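Protein-tyrosine-phosphatase PTP1 (Arabidopsis thaliana, PDB 6KRW) removes phosphate from phosphotyrosine in proteins, acting on MAP kinases such as MPK6 and so modulating plant defence responses. Local coordinates at residues R75-D83 against E118-Q127; E159-W169 against N181-T189. One frame throughout, in Å; residues are numbered along the deposited sequence.

Interaction 1 (R75-D83 against E118-Q127); sequences RIVLNPCKD and EDFWEMVIQQ
The side-chain oxygen of Q126 is gripped from two directions. The backbone N of N79 donates to Q126 OE1 over 2.9 Å in an almost straight bond, tilted a little out of the carbonyl plane, and an ordered water gives OE1 a second hydrogen. That water also donates to the carbonyl O of V77 and accepts from NE2 of Q127, so it ties V77, Q126 and Q127 together. The other half of the same amide works as donor: Q126 NE2 reaches the carbonyl O of P80 at 3.0 Å, lying in both the carbonyl plane and its own amide plane. NE2 also gives a hydrogen to OE2 of E122, one turn back, at 2.8 Å and on the anti lone pair; Y186 OH binds that same carboxylate oxygen. With both ends taken, the amide has its flip fixed, and it reads the backbone on either side of the cis peptide between N79 and P80. A leucine in place of Q126 would probably leave the N79 N-H and the P80 carbonyl without their side-chain mate and free this loop to shift.

Beyond the amide, the contact turns apolar. L78 lays CD2 against the helix backbone, 3.6 Å from M123 N and 3.9 Å from M123 CB, while its CD1 meets the D119 side chain. M123 has CG anti to the backbone N (chi1 177°), which carries the sulfur to I76, where SD meets CG2 at 3.7 Å with the two side chains crossing at about a right angle.

A glutamine bonding to main chain around a cis-proline thus fastens the loop after strand 75-77 to helix 117-126 within the tyrosine phosphatase domain.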
loop_
_atom_site.group_PDB
_atom_site.type_symbol
_atom_site.label_atom_id
_atom_site.label_comp_id
_atom_site.label_asym_id
_atom_site.label_seq_id
_atom_site.Cartn_x
_atom_site.Cartn_y
_atom_site.Cartn_z
ATOM N N ARG A 75 -14.768 -1.122 -1.517
ATOM C CA ARG A 75 -14.324 -1.423 -0.145
ATOM C C ARG A 75 -14.146 -2.927 -0.033
ATOM O O ARG A 75 -14.827 -3.728 -0.708
ATOM C CB ARG A 75 -15.302 -0.908 0.896
ATOM C CG ARG A 75 -16.666 -1.576 0.906
ATOM C CD ARG A 75 -17.615 -0.907 1.869
ATOM N NE ARG A 75 -18.864 -1.655 1.929
ATOM C CZ ARG A 75 -19.144 -2.644 2.736
ATOM N NH1 ARG A 75 -18.260 -3.044 3.663
ATOM N NH2 ARG A 75 -20.311 -3.264 2.618
ATOM N N ILE A 76 -13.210 -3.341 0.808
ATOM C CA ILE A 76 -13.048 -4.764 1.133
ATOM C C ILE A 76 -14.080 -5.163 2.179
ATOM O O ILE A 76 -14.202 -4.508 3.208
ATOM C CB ILE A 76 -11.619 -5.044 1.646
ATOM C CG1 ILE A 76 -10.563 -4.553 0.657
ATOM C CG2 ILE A 76 -11.452 -6.522 1.974
ATOM C CD1 ILE A 76 -10.608 -5.204 -0.726
ATOM N N VAL A 77 -14.839 -6.216 1.887
ATOM C CA VAL A 77 -15.918 -6.676 2.770
ATOM C C VAL A 77 -15.459 -7.934 3.506
ATOM O O VAL A 77 -15.017 -8.893 2.869
ATOM C CB VAL A 77 -17.174 -6.950 1.927
ATOM C CG1 VAL A 77 -18.304 -7.430 2.796
ATOM C CG2 VAL A 77 -17.572 -5.746 1.097
ATOM N N LEU A 78 -15.664 -7.944 4.805
ATOM C CA LEU A 78 -15.508 -9.182 5.611
ATOM C C LEU A 78 -16.725 -10.066 5.328
ATOM O O LEU A 78 -17.861 -9.618 5.567
ATOM C CB LEU A 78 -15.391 -8.850 7.093
ATOM C CG LEU A 78 -14.145 -8.058 7.484
ATOM C CD1 LEU A 78 -14.226 -7.684 8.941
ATOM C CD2 LEU A 78 -12.860 -8.817 7.169
ATOM N N ASN A 79 -16.485 -11.280 4.869
ATOM C CA ASN A 79 -17.553 -12.242 4.506
ATOM C C ASN A 79 -16.959 -13.625 4.690
ATOM O O ASN A 79 -16.175 -14.058 3.849
ATOM C CB ASN A 79 -18.048 -12.015 3.075
ATOM C CG ASN A 79 -19.232 -12.889 2.730
ATOM O OD1 ASN A 79 -19.624 -13.726 3.540
ATOM N ND2 ASN A 79 -19.808 -12.694 1.546
ATOM N N PRO A 80 -17.301 -14.352 5.770
ATOM C CA PRO A 80 -18.334 -13.967 6.740
ATOM C C PRO A 80 -17.936 -12.849 7.709
ATOM O O PRO A 80 -16.762 -12.553 7.854
ATOM C CB PRO A 80 -18.562 -15.264 7.541
ATOM C CG PRO A 80 -17.228 -15.966 7.477
ATOM C CD PRO A 80 -16.690 -15.644 6.097
ATOM N N CYS A 81 -18.925 -12.247 8.359
ATOM C CA CYS A 81 -18.707 -11.161 9.343
ATOM C C CYS A 81 -19.645 -11.370 10.525
ATOM O O CYS A 81 -20.768 -11.831 10.312
ATOM C CB CYS A 81 -18.948 -9.799 8.717
ATOM S SG CYS A 81 -18.764 -8.442 9.894
ATOM N N LYS A 82 -19.205 -10.990 11.718
ATOM C CA LYS A 82 -19.949 -11.355 12.951
ATOM C C LYS A 82 -21.190 -10.469 13.117
ATOM O O LYS A 82 -22.080 -10.880 13.859
ATOM C CB LYS A 82 -19.034 -11.314 14.178
ATOM C CG LYS A 82 -18.108 -10.110 14.305
ATOM C CD LYS A 82 -16.934 -10.393 15.223
ATOM C CE LYS A 82 -16.026 -9.201 15.437
ATOM N NZ LYS A 82 -16.539 -8.300 16.495
ATOM N N ASP A 83 -21.258 -9.318 12.451
ATOM C CA ASP A 83 -22.364 -8.352 12.677
ATOM C C ASP A 83 -22.943 -7.921 11.330
ATOM O O ASP A 83 -22.303 -7.118 10.640
ATOM C CB ASP A 83 -21.858 -7.150 13.470
ATOM C CG ASP A 83 -22.902 -6.074 13.679
ATOM O OD1 ASP A 83 -24.089 -6.323 13.339
ATOM O OD2 ASP A 83 -22.514 -4.996 14.172
ATOM N N GLU A 118 -8.813 -7.532 15.072
ATOM C CA GLU A 118 -9.398 -8.821 14.629
ATOM C C GLU A 118 -9.937 -8.653 13.203
ATOM O O GLU A 118 -9.702 -9.543 12.373
ATOM C CB GLU A 118 -10.503 -9.315 15.564
ATOM C CG GLU A 118 -10.995 -10.698 15.187
ATOM C CD GLU A 118 -12.073 -11.269 16.087
ATOM O OE1 GLU A 118 -12.632 -12.330 15.735
ATOM O OE2 GLU A 118 -12.375 -10.641 17.122
ATOM N N ASP A 119 -10.593 -7.534 12.931
ATOM C CA ASP A 119 -11.097 -7.232 11.561
ATOM C C ASP A 119 -9.950 -7.278 10.549
ATOM O O ASP A 119 -10.089 -7.887 9.461
ATOM C CB ASP A 119 -11.777 -5.862 11.517
ATOM C CG ASP A 119 -13.077 -5.779 12.308
ATOM O OD1 ASP A 119 -13.656 -6.859 12.635
ATOM O OD2 ASP A 119 -13.488 -4.642 12.620
ATOM N N PHE A 120 -8.831 -6.650 10.897
ATOM C CA PHE A 120 -7.655 -6.631 10.001
ATOM C C PHE A 120 -7.165 -8.049 9.715
ATOM O O PHE A 120 -6.940 -8.398 8.540
ATOM C CB PHE A 120 -6.547 -5.768 10.600
ATOM C CG PHE A 120 -5.280 -5.784 9.791
ATOM C CD1 PHE A 120 -5.109 -4.917 8.718
ATOM C CD2 PHE A 120 -4.255 -6.672 10.110
ATOM C CE1 PHE A 120 -3.943 -4.953 7.973
ATOM C CE2 PHE A 120 -3.098 -6.707 9.350
ATOM C CZ PHE A 120 -2.921 -5.833 8.303
ATOM N N TRP A 121 -6.920 -8.852 10.760
ATOM C CA TRP A 121 -6.389 -10.201 10.514
ATOM C C TRP A 121 -7.413 -11.076 9.812
ATOM O O TRP A 121 -6.991 -11.924 9.008
ATOM C CB TRP A 121 -5.861 -10.811 11.813
ATOM C CG TRP A 121 -4.559 -10.190 12.207
ATOM C CD1 TRP A 121 -4.305 -9.426 13.308
ATOM C CD2 TRP A 121 -3.330 -10.280 11.476
ATOM N NE1 TRP A 121 -2.985 -9.042 13.324
ATOM C CE2 TRP A 121 -2.364 -9.554 12.215
ATOM C CE3 TRP A 121 -2.953 -10.907 10.279
ATOM C CZ2 TRP A 121 -1.045 -9.440 11.776
ATOM C CZ3 TRP A 121 -1.647 -10.792 9.850
ATOM C CH2 TRP A 121 -0.715 -10.054 10.586
ATOM N N GLU A 122 -8.708 -10.870 10.094
ATOM C CA GLU A 122 -9.760 -11.628 9.384
ATOM C C GLU A 122 -9.675 -11.276 7.895
ATOM O O GLU A 122 -9.756 -12.193 7.062
ATOM C CB GLU A 122 -11.123 -11.287 9.955
ATOM C CG GLU A 122 -12.224 -12.104 9.332
ATOM C CD GLU A 122 -12.310 -13.547 9.778
ATOM O OE1 GLU A 122 -11.929 -13.824 10.904
ATOM O OE2 GLU A 122 -12.829 -14.383 9.005
ATOM N N MET A 123 -9.466 -10.000 7.580
ATOM C CA MET A 123 -9.308 -9.573 6.163
ATOM C C MET A 123 -8.079 -10.263 5.548
ATOM O O MET A 123 -8.139 -10.763 4.421
ATOM C CB MET A 123 -9.155 -8.054 6.077
ATOM C CG MET A 123 -8.925 -7.579 4.667
ATOM S SD MET A 123 -8.845 -5.767 4.545
ATOM C CE MET A 123 -7.278 -5.447 5.381
ATOM N N VAL A 124 -6.956 -10.297 6.276
ATOM C CA VAL A 124 -5.710 -10.939 5.764
ATOM C C VAL A 124 -6.006 -12.399 5.408
ATOM O O VAL A 124 -5.579 -12.863 4.336
ATOM C CB VAL A 124 -4.585 -10.845 6.809
ATOM C CG1 VAL A 124 -3.401 -11.702 6.416
ATOM C CG2 VAL A 124 -4.173 -9.408 7.049
ATOM N N ILE A 125 -6.678 -13.114 6.304
ATOM C CA ILE A 125 -6.973 -14.551 6.056
ATOM C C ILE A 125 -7.959 -14.677 4.895
ATOM O O ILE A 125 -7.694 -15.474 3.974
ATOM C CB ILE A 125 -7.494 -15.212 7.339
ATOM C CG1 ILE A 125 -6.414 -15.185 8.423
ATOM C CG2 ILE A 125 -7.985 -16.623 7.044
ATOM C CD1 ILE A 125 -6.914 -15.641 9.783
ATOM N N GLN A 126 -9.063 -13.926 4.932
ATOM C CA GLN A 126 -10.136 -14.081 3.918
ATOM C C GLN A 126 -9.614 -13.735 2.525
ATOM O O GLN A 126 -10.019 -14.399 1.566
ATOM C CB GLN A 126 -11.322 -13.197 4.283
ATOM C CG GLN A 126 -12.115 -13.697 5.490
ATOM C CD GLN A 126 -13.400 -12.932 5.690
ATOM O OE1 GLN A 126 -13.735 -12.044 4.898
ATOM N NE2 GLN A 126 -14.116 -13.273 6.750
ATOM N N GLN A 127 -8.726 -12.747 2.418
ATOM C CA GLN A 127 -8.174 -12.300 1.112
ATOM C C GLN A 127 -6.848 -13.014 0.804
ATOM O O GLN A 127 -6.285 -12.780 -0.259
ATOM C CB GLN A 127 -7.992 -10.789 1.148
ATOM C CG GLN A 127 -9.288 -10.000 1.342
ATOM C CD GLN A 127 -10.316 -10.300 0.285
ATOM O OE1 GLN A 127 -9.966 -10.582 -0.860
ATOM N NE2 GLN A 127 -11.587 -10.248 0.684
HETATM O O HOH W 1 -12.436 -10.014 3.440
#

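Interaction 2 (E159-W169 against N181-T189); sequences EFGNISLTTKW and NLEVNYKET
Backbone hydrogen bonds join strands 163-167 and 181-186 as an antiparallel pair: S164 and N185 exchange two, as do T166 and E183. Past T167 the register slips by one at a classic beta bulge, where K168 and W169 both face N181; K168 N gives its hydrogen to N181 O at 2.7 Å, and N181 N bonds to W169 O.

Charged and polar side chains close the other end, at the type II' turn from F160 to I163. K187 stretches its chain across the turn and puts NZ 2.7 Å from the carbonyl O of G161, nearly along the C=O axis, while a salt bridge joins K187 NZ to E159 OE2 at 2.9 Å. N162 ND2 faces the carboxylate of E188, bonding to OE1 at 3.3 Å on its syn lone pair and more weakly to OE2, with amide and carboxylate nearly coplanar.

The ring contact belongs to W169. Its CG sits between the backbone N and the carbonyl carbon (chi1 51°), folding the indole back over the neighbouring strand, where N181 CB lies 3.4 Å from the centroid of the five-membered ring in a CH-pi contact. N181 OD1, beside the K168 chain, is buried here without a polar partner.

Apolar groups gather on the face carrying I163, L165, L182 and V184. I163 CG2 meets V184 CG2 at 3.5 Å, and the I163 and Y186 side chains lie side by side, I163 CG1 3.8 Å from Y186 CD1; L165 CD1 spans V184 CB and L182 CB.

Helix 117-126 packs on this face through W121, E122 and I125. L165 bonds onward by backbone to R158 of strand 158-160, and V184 to M194 of strand 194-200, placing the hairpin within the mixed sheet.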
loop_
_atom_site.group_PDB
_atom_site.type_symbol
_atom_site.label_atom_id
_atom_site.label_comp_id
_atom_site.label_asym_id
_atom_site.label_seq_id
_atom_site.Cartn_x
_atom_site.Cartn_y
_atom_site.Cartn_z
ATOM N N GLU A 159 -3.456 -13.094 20.272
ATOM C CA GLU A 159 -4.806 -13.604 19.932
ATOM C C GLU A 159 -5.722 -12.445 19.559
ATOM O O GLU A 159 -5.656 -11.375 20.194
ATOM C CB GLU A 159 -5.391 -14.383 21.105
ATOM C CG GLU A 159 -4.697 -15.701 21.339
ATOM C CD GLU A 159 -5.566 -16.661 22.119
ATOM O OE1 GLU A 159 -5.354 -17.882 21.992
ATOM O OE2 GLU A 159 -6.481 -16.172 22.820
ATOM N N PHE A 160 -6.557 -12.686 18.554
ATOM C CA PHE A 160 -7.557 -11.690 18.109
ATOM C C PHE A 160 -8.864 -12.434 17.902
ATOM O O PHE A 160 -9.067 -12.985 16.817
ATOM C CB PHE A 160 -7.108 -10.989 16.829
ATOM C CG PHE A 160 -5.717 -10.421 16.904
ATOM C CD1 PHE A 160 -5.489 -9.155 17.428
ATOM C CD2 PHE A 160 -4.635 -11.164 16.456
ATOM C CE1 PHE A 160 -4.197 -8.640 17.502
ATOM C CE2 PHE A 160 -3.349 -10.641 16.512
ATOM C CZ PHE A 160 -3.136 -9.378 17.030
ATOM N N GLY A 161 -9.680 -12.495 18.947
ATOM C CA GLY A 161 -10.886 -13.340 18.959
ATOM C C GLY A 161 -10.536 -14.760 18.560
ATOM O O GLY A 161 -9.764 -15.423 19.303
ATOM N N ASN A 162 -11.005 -15.181 17.388
ATOM C CA ASN A 162 -10.846 -16.565 16.882
ATOM C C ASN A 162 -9.471 -16.752 16.230
ATOM O O ASN A 162 -9.193 -17.878 15.781
ATOM C CB ASN A 162 -11.957 -16.879 15.880
ATOM C CG ASN A 162 -12.136 -18.361 15.643
ATOM O OD1 ASN A 162 -11.805 -19.174 16.503
ATOM N ND2 ASN A 162 -12.655 -18.721 14.481
ATOM N N ILE A 163 -8.645 -15.703 16.172
ATOM C CA ILE A 163 -7.395 -15.724 15.361
ATOM C C ILE A 163 -6.179 -15.734 16.293
ATOM O O ILE A 163 -6.122 -14.926 17.251
ATOM C CB ILE A 163 -7.365 -14.528 14.398
ATOM C CG1 ILE A 163 -8.352 -14.743 13.249
ATOM C CG2 ILE A 163 -5.959 -14.274 13.895
ATOM C CD1 ILE A 163 -8.581 -13.519 12.379
ATOM N N SER A 164 -5.216 -16.599 15.993
ATOM C CA SER A 164 -3.907 -16.613 16.694
ATOM C C SER A 164 -2.801 -16.193 15.723
ATOM O O SER A 164 -2.832 -16.594 14.545
ATOM C CB SER A 164 -3.629 -17.952 17.301
ATOM O OG SER A 164 -3.371 -18.917 16.293
ATOM N N LEU A 165 -1.856 -15.403 16.213
ATOM C CA LEU A 165 -0.703 -14.913 15.415
ATOM C C LEU A 165 0.607 -15.301 16.101
ATOM O O LEU A 165 0.724 -15.132 17.322
ATOM C CB LEU A 165 -0.817 -13.398 15.292
ATOM C CG LEU A 165 0.256 -12.701 14.462
ATOM C CD1 LEU A 165 0.133 -13.045 12.989
ATOM C CD2 LEU A 165 0.184 -11.199 14.663
ATOM N N THR A 166 1.573 -15.754 15.313
ATOM C CA THR A 166 2.904 -16.184 15.800
ATOM C C THR A 166 3.969 -15.700 14.822
ATOM O O THR A 166 3.760 -15.738 13.610
ATOM C CB THR A 166 2.926 -17.701 15.996
ATOM O OG1 THR A 166 2.259 -17.978 17.229
ATOM C CG2 THR A 166 4.328 -18.264 16.019
ATOM N N THR A 167 5.120 -15.318 15.365
ATOM C CA THR A 167 6.276 -14.881 14.558
ATOM C C THR A 167 7.230 -16.055 14.344
ATOM O O THR A 167 7.673 -16.630 15.333
ATOM C CB THR A 167 6.968 -13.703 15.232
ATOM O OG1 THR A 167 6.010 -12.664 15.450
ATOM C CG2 THR A 167 8.120 -13.203 14.395
ATOM N N LYS A 168 7.557 -16.365 13.094
ATOM C CA LYS A 168 8.526 -17.443 12.787
ATOM C C LYS A 168 9.944 -16.881 12.888
ATOM O O LYS A 168 10.805 -17.584 13.366
ATOM C CB LYS A 168 8.257 -18.050 11.415
ATOM C CG LYS A 168 6.861 -18.619 11.248
ATOM C CD LYS A 168 6.711 -19.468 10.007
ATOM C CE LYS A 168 5.279 -19.522 9.526
ATOM N NZ LYS A 168 5.046 -20.629 8.566
ATOM N N TRP A 169 10.156 -15.657 12.423
ATOM C CA TRP A 169 11.458 -14.966 12.560
ATOM C C TRP A 169 11.300 -13.471 12.287
ATOM O O TRP A 169 10.316 -13.031 11.660
ATOM C CB TRP A 169 12.509 -15.609 11.656
ATOM C CG TRP A 169 12.161 -15.799 10.219
ATOM C CD1 TRP A 169 11.861 -16.973 9.594
ATOM C CD2 TRP A 169 12.149 -14.785 9.202
ATOM N NE1 TRP A 169 11.636 -16.758 8.259
ATOM C CE2 TRP A 169 11.809 -15.427 7.989
ATOM C CE3 TRP A 169 12.377 -13.403 9.197
ATOM C CZ2 TRP A 169 11.690 -14.730 6.792
ATOM C CZ3 TRP A 169 12.243 -12.711 8.010
ATOM C CH2 TRP A 169 11.929 -13.374 6.827
ATOM N N ASN A 181 8.443 -12.673 9.418
ATOM C CA ASN A 181 7.704 -13.844 8.894
ATOM C C ASN A 181 6.664 -14.232 9.942
ATOM O O ASN A 181 7.028 -14.715 11.048
ATOM C CB ASN A 181 8.653 -14.998 8.604
ATOM C CG ASN A 181 8.014 -16.077 7.764
ATOM O OD1 ASN A 181 7.131 -16.794 8.227
ATOM N ND2 ASN A 181 8.469 -16.205 6.530
ATOM N N LEU A 182 5.394 -14.004 9.597
ATOM C CA LEU A 182 4.281 -14.185 10.544
ATOM C C LEU A 182 3.469 -15.398 10.121
ATOM O O LEU A 182 3.421 -15.740 8.925
ATOM C CB LEU A 182 3.378 -12.952 10.524
ATOM C CG LEU A 182 4.038 -11.641 10.942
ATOM C CD1 LEU A 182 3.019 -10.498 10.931
ATOM C CD2 LEU A 182 4.716 -11.820 12.294
ATOM N N GLU A 183 2.840 -16.004 11.112
ATOM C CA GLU A 183 1.976 -17.174 10.933
ATOM C C GLU A 183 0.652 -16.841 11.595
ATOM O O GLU A 183 0.644 -16.535 12.801
ATOM C CB GLU A 183 2.635 -18.381 11.568
ATOM C CG GLU A 183 1.717 -19.563 11.756
ATOM C CD GLU A 183 2.406 -20.735 12.434
ATOM O OE1 GLU A 183 3.570 -21.034 12.071
ATOM O OE2 GLU A 183 1.791 -21.327 13.341
ATOM N N VAL A 184 -0.424 -16.887 10.814
ATOM C CA VAL A 184 -1.774 -16.537 11.311
ATOM C C VAL A 184 -2.708 -17.708 11.009
ATOM O O VAL A 184 -2.561 -18.354 9.957
ATOM C CB VAL A 184 -2.249 -15.212 10.684
ATOM C CG1 VAL A 184 -2.516 -15.344 9.192
ATOM C CG2 VAL A 184 -3.471 -14.677 11.400
ATOM N N ASN A 185 -3.637 -17.974 11.916
ATOM C CA ASN A 185 -4.655 -19.021 11.666
ATOM C C ASN A 185 -5.801 -18.867 12.660
ATOM O O ASN A 185 -5.648 -18.148 13.667
ATOM C CB ASN A 185 -4.051 -20.427 11.734
ATOM C CG ASN A 185 -3.502 -20.770 13.102
ATOM O OD1 ASN A 185 -2.458 -20.259 13.509
ATOM N ND2 ASN A 185 -4.194 -21.647 13.812
ATOM N N TYR A 186 -6.913 -19.532 12.370
ATOM C CA TYR A 186 -8.008 -19.713 13.351
ATOM C C TYR A 186 -7.612 -20.805 14.344
ATOM O O TYR A 186 -6.776 -21.673 14.028
ATOM C CB TYR A 186 -9.312 -20.092 12.655
ATOM C CG TYR A 186 -9.765 -19.113 11.606
ATOM C CD1 TYR A 186 -10.115 -17.813 11.938
ATOM C CD2 TYR A 186 -9.868 -19.495 10.278
ATOM C CE1 TYR A 186 -10.536 -16.915 10.972
ATOM C CE2 TYR A 186 -10.299 -18.612 9.301
ATOM C CZ TYR A 186 -10.631 -17.317 9.650
ATOM O OH TYR A 186 -11.049 -16.446 8.683
ATOM N N LYS A 187 -8.244 -20.800 15.509
ATOM C CA LYS A 187 -7.908 -21.779 16.573
ATOM C C LYS A 187 -8.473 -23.162 16.235
ATOM O O LYS A 187 -7.949 -24.137 16.788
ATOM C CB LYS A 187 -8.379 -21.259 17.926
ATOM C CG LYS A 187 -7.633 -20.011 18.364
ATOM C CD LYS A 187 -8.238 -19.327 19.559
ATOM C CE LYS A 187 -7.698 -17.927 19.735
ATOM N NZ LYS A 187 -8.383 -17.211 20.836
ATOM N N GLU A 188 -9.475 -23.257 15.359
ATOM C CA GLU A 188 -9.925 -24.592 14.877
ATOM C C GLU A 188 -8.971 -25.036 13.763
ATOM O O GLU A 188 -9.067 -24.505 12.637
ATOM C CB GLU A 188 -11.397 -24.590 14.451
ATOM C CG GLU A 188 -11.754 -23.660 13.297
ATOM C CD GLU A 188 -12.218 -22.273 13.706
ATOM O OE1 GLU A 188 -11.917 -21.871 14.856
ATOM O OE2 GLU A 188 -12.873 -21.592 12.868
ATOM N N THR A 189 -8.071 -25.963 14.073
ATOM C CA THR A 189 -6.932 -26.292 13.180
ATOM C C THR A 189 -7.405 -27.230 12.071
ATOM O O THR A 189 -6.967 -28.395 12.043
ATOM C CB THR A 189 -5.757 -26.839 13.994
ATOM O OG1 THR A 189 -6.106 -28.118 14.526
ATOM C CG2 THR A 189 -5.375 -25.902 15.116
#

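The two contacts follow each other along the chain, interaction 1 closing before interaction 2 opens, and their centres lie about 15 Å apart on the same side of the domain. Helix 117-126 joins them. It holds the loop after strand 75-77 through Q126, L78 and their neighbours, and meets the hairpin of strands 163-172 and 178-186 through W121 and I125, with E122 serving both contacts. They touch at several points, among them I163 CD1, packed 3.5 Å from E122 N, and E118 CG, 3.4 Å from F160 O. The helix is therefore held between loop and sheet within one phosphatase domain; interaction 2 lies away from the annotated substrate sites.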